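Local coordinates for protein sulfurtransferase (Azotobacter vinelandii, PDB 1E0C) that probably transfers sulfane sulfur from thiosulfate to cyanide or another thiophilic acceptor, as a two-domain rhodanese of bacterial sulfur metabolism, at residues Ile11-Leu16 with Ala204-Thr209. Sequence-based numbering, arbitrary orientation.
Sequences IEPADL and ALRIRT
Glu12 and Arg206 are joined by a salt bridge in which one carboxylate oxygen, OE1, takes both hydrogen bonds. Arg206 NE donates to Glu12 OE1 over 2.8 Å, with an N-H...O angle of 174°. That oxygen receives it through its syn lone pair, and the carboxylate and guanidinium planes lie only 4° apart, so the acid meets the guanidinium edge almost flat. A second hydrogen bond to the same oxygen, from Arg206 NH2, is weak: the distance to Glu12 OE1 is 3.4 Å and the angle 131°. Glu12 OE2 instead accepts from Asn114. The arginine is straight from CG to NE and spans backbones whose CA atoms, in Glu12 and Arg206, stand 9.0 Å apart; the glutamate bends at chi2 and meets it at about a right angle.

Van der Waals contact is slight. Pro13 CD approaches Arg206 NH2 obliquely at 3.7 Å, and the same ring also packs against Trp120 of helix 116-122.

Within 11-16, Glu12 is the N-cap of helix 13-17, and its backbone N donates to Asp15 OD2 at 2.9 Å, as in the return bond of a capping box. The bond probably steadies the first turn and with it the base of the Glu12 side chain.

Arg206 NH2 has a second partner, a salt bridge to Glu123, and NH1 donates to the carbonyl of Arg203. An alanine in place of Arg206 would probably leave the carboxylates of Glu12 and Glu123 without their shared cation and open a gap beside Pro13. The chemistry thus implies a largely buried link in which one arginine is shared by two carboxylates, so that its charge is probably well neutralised, and through which a short strand of the second rhodanese-like domain is tied to the first helix of the other.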
ATOM      1  N   ILE A  11       7.596  11.320  -1.976  1.00 11.71           N
ATOM      2  CA  ILE A  11       8.724  12.221  -1.728  1.00  8.83           C
ATOM      3  C   ILE A  11      10.038  11.483  -1.862  1.00 10.70           C
ATOM      4  O   ILE A  11      10.086  10.256  -1.863  1.00 11.56           O
ATOM      5  CB  ILE A  11       8.604  12.870  -0.333  1.00 10.33           C
ATOM      6  CG1 ILE A  11       8.842  11.825   0.761  1.00  9.78           C
ATOM      7  CG2 ILE A  11       7.220  13.490  -0.185  1.00 11.42           C
ATOM      8  CD1 ILE A  11       8.767  12.398   2.170  1.00 14.63           C
ATOM      9  N   GLU A  12      11.144  12.225  -1.980  1.00 10.45           N
ATOM     10  CA  GLU A  12      12.444  11.575  -2.133  1.00 10.14           C
ATOM     11  C   GLU A  12      13.167  11.523  -0.786  1.00  9.11           C
ATOM     12  O   GLU A  12      12.845  12.275   0.132  1.00 11.43           O
ATOM     13  CB  GLU A  12      13.284  12.384  -3.141  1.00 15.29           C
ATOM     14  CG  GLU A  12      12.643  12.452  -4.532  1.00 12.60           C
ATOM     15  CD  GLU A  12      12.629  11.102  -5.222  1.00 17.71           C
ATOM     16  OE1 GLU A  12      13.581  10.328  -5.012  1.00 20.13           O
ATOM     17  OE2 GLU A  12      11.676  10.789  -5.972  1.00 24.38           O
ATOM     18  N   PRO A  13      14.169  10.674  -0.690  1.00 10.14           N
ATOM     19  CA  PRO A  13      14.995  10.571   0.507  1.00 14.39           C
ATOM     20  C   PRO A  13      15.503  11.916   0.979  1.00 16.37           C
ATOM     21  O   PRO A  13      15.493  12.203   2.181  1.00 10.92           O
ATOM     22  CB  PRO A  13      16.126   9.651   0.072  1.00 14.78           C
ATOM     23  CG  PRO A  13      15.484   8.758  -0.949  1.00 13.97           C
ATOM     24  CD  PRO A  13      14.574   9.688  -1.725  1.00 13.34           C
ATOM     25  N   ALA A  14      15.979  12.770   0.062  1.00 15.10           N
ATOM     26  CA  ALA A  14      16.443  14.095   0.450  1.00 11.91           C
ATOM     27  C   ALA A  14      15.371  14.888   1.177  1.00 15.88           C
ATOM     28  O   ALA A  14      15.682  15.623   2.120  1.00 15.29           O
ATOM     29  CB  ALA A  14      16.928  14.888  -0.765  1.00 16.44           C
ATOM     30  N   ASP A  15      14.125  14.803   0.703  1.00 10.22           N
ATOM     31  CA  ASP A  15      13.038  15.552   1.324  1.00  9.74           C
ATOM     32  C   ASP A  15      12.805  15.071   2.761  1.00 10.98           C
ATOM     33  O   ASP A  15      12.528  15.866   3.652  1.00 14.49           O
ATOM     34  CB  ASP A  15      11.728  15.357   0.552  1.00 13.35           C
ATOM     35  CG  ASP A  15      11.828  15.785  -0.899  1.00 17.94           C
ATOM     36  OD1 ASP A  15      12.439  16.842  -1.157  1.00 14.60           O
ATOM     37  OD2 ASP A  15      11.279  15.064  -1.755  1.00 14.35           O
ATOM     38  N   LEU A  16      12.849  13.750   2.935  1.00 14.92           N
ATOM     39  CA  LEU A  16      12.653  13.172   4.262  1.00 11.03           C
ATOM     40  C   LEU A  16      13.819  13.505   5.180  1.00 10.43           C
ATOM     41  O   LEU A  16      13.591  13.927   6.318  1.00 12.02           O
ATOM     42  CB  LEU A  16      12.444  11.662   4.187  1.00 12.60           C
ATOM     43  CG  LEU A  16      12.339  10.941   5.547  1.00  9.47           C
ATOM     44  CD1 LEU A  16      11.192  11.499   6.366  1.00 11.15           C
ATOM     45  CD2 LEU A  16      12.193   9.445   5.312  1.00 11.20           C
ATOM     46  N   ALA A 204      16.907   2.243  -7.559  1.00 12.07           N
ATOM     47  CA  ALA A 204      16.702   1.792  -6.188  1.00 16.09           C
ATOM     48  C   ALA A 204      15.244   1.539  -5.850  1.00 15.03           C
ATOM     49  O   ALA A 204      14.774   1.865  -4.758  1.00 11.66           O
ATOM     50  CB  ALA A 204      17.323   2.781  -5.203  1.00 11.59           C
ATOM     51  N   LEU A 205      14.491   0.973  -6.791  1.00 12.63           N
ATOM     52  CA  LEU A 205      13.112   0.587  -6.608  1.00 12.73           C
ATOM     53  C   LEU A 205      12.146   1.734  -6.421  1.00 13.63           C
ATOM     54  O   LEU A 205      11.009   1.533  -6.000  1.00 12.32           O
ATOM     55  CB  LEU A 205      12.946  -0.480  -5.522  1.00 12.49           C
ATOM     56  CG  LEU A 205      13.716  -1.789  -5.768  1.00 15.56           C
ATOM     57  CD1 LEU A 205      13.544  -2.745  -4.602  1.00 13.66           C
ATOM     58  CD2 LEU A 205      13.244  -2.442  -7.070  1.00 17.05           C
ATOM     59  N   ARG A 206      12.519   2.935  -6.868  1.00  9.57           N
ATOM     60  CA  ARG A 206      11.554   4.029  -6.948  1.00 11.10           C
ATOM     61  C   ARG A 206      10.480   3.631  -7.978  1.00 11.96           C
ATOM     62  O   ARG A 206      10.703   2.719  -8.775  1.00 13.87           O
ATOM     63  CB  ARG A 206      12.208   5.326  -7.411  1.00 12.31           C
ATOM     64  CG  ARG A 206      13.127   5.979  -6.368  1.00  8.46           C
ATOM     65  CD  ARG A 206      13.727   7.245  -6.984  1.00 11.56           C
ATOM     66  NE  ARG A 206      14.570   7.973  -6.048  1.00  9.28           N
ATOM     67  CZ  ARG A 206      15.743   7.586  -5.581  1.00  9.43           C
ATOM     68  NH1 ARG A 206      16.311   6.438  -5.911  1.00 11.02           N
ATOM     69  NH2 ARG A 206      16.380   8.403  -4.729  1.00 14.97           N
ATOM     70  N   ILE A 207       9.369   4.334  -7.919  1.00  8.68           N
ATOM     71  CA  ILE A 207       8.301   4.141  -8.915  1.00 11.41           C
ATOM     72  C   ILE A 207       8.843   4.621 -10.263  1.00 15.55           C
ATOM     73  O   ILE A 207       9.508   5.659 -10.287  1.00 13.32           O
ATOM     74  CB  ILE A 207       7.066   4.957  -8.521  1.00 12.51           C
ATOM     75  CG1 ILE A 207       6.448   4.383  -7.234  1.00  9.25           C
ATOM     76  CG2 ILE A 207       6.025   4.972  -9.631  1.00 13.57           C
ATOM     77  CD1 ILE A 207       5.639   5.400  -6.457  1.00 11.72           C
ATOM     78  N   ARG A 208       8.696   3.824 -11.314  1.00 10.92           N
ATOM     79  CA  ARG A 208       9.239   4.237 -12.619  1.00 10.25           C
ATOM     80  C   ARG A 208       8.663   5.572 -13.041  1.00  9.67           C
ATOM     81  O   ARG A 208       7.502   5.889 -12.800  1.00  9.43           O
ATOM     82  CB  ARG A 208       8.958   3.163 -13.669  1.00 10.09           C
ATOM     83  CG  ARG A 208       7.465   2.875 -13.835  1.00  7.43           C
ATOM     84  CD  ARG A 208       7.304   1.554 -14.593  1.00 10.63           C
ATOM     85  NE  ARG A 208       7.822   1.668 -15.956  1.00 13.99           N
ATOM     86  CZ  ARG A 208       7.883   0.653 -16.808  1.00 12.78           C
ATOM     87  NH1 ARG A 208       7.519  -0.560 -16.424  1.00 11.94           N
ATOM     88  NH2 ARG A 208       8.302   0.844 -18.057  1.00 10.51           N
ATOM     89  N   THR A 209       9.488   6.428 -13.674  1.00  9.48           N
ATOM     90  CA  THR A 209       9.001   7.771 -13.969  1.00 12.53           C
ATOM     91  C   THR A 209       8.000   7.806 -15.119  1.00 10.76           C
ATOM     92  O   THR A 209       7.254   8.787 -15.226  1.00 12.26           O
ATOM     93  CB  THR A 209      10.163   8.738 -14.285  1.00 23.20           C
ATOM     94  OG1 THR A 209      10.906   8.201 -15.384  1.00 18.16           O
ATOM     95  CG2 THR A 209      11.071   8.858 -13.066  1.00 25.81           C
TER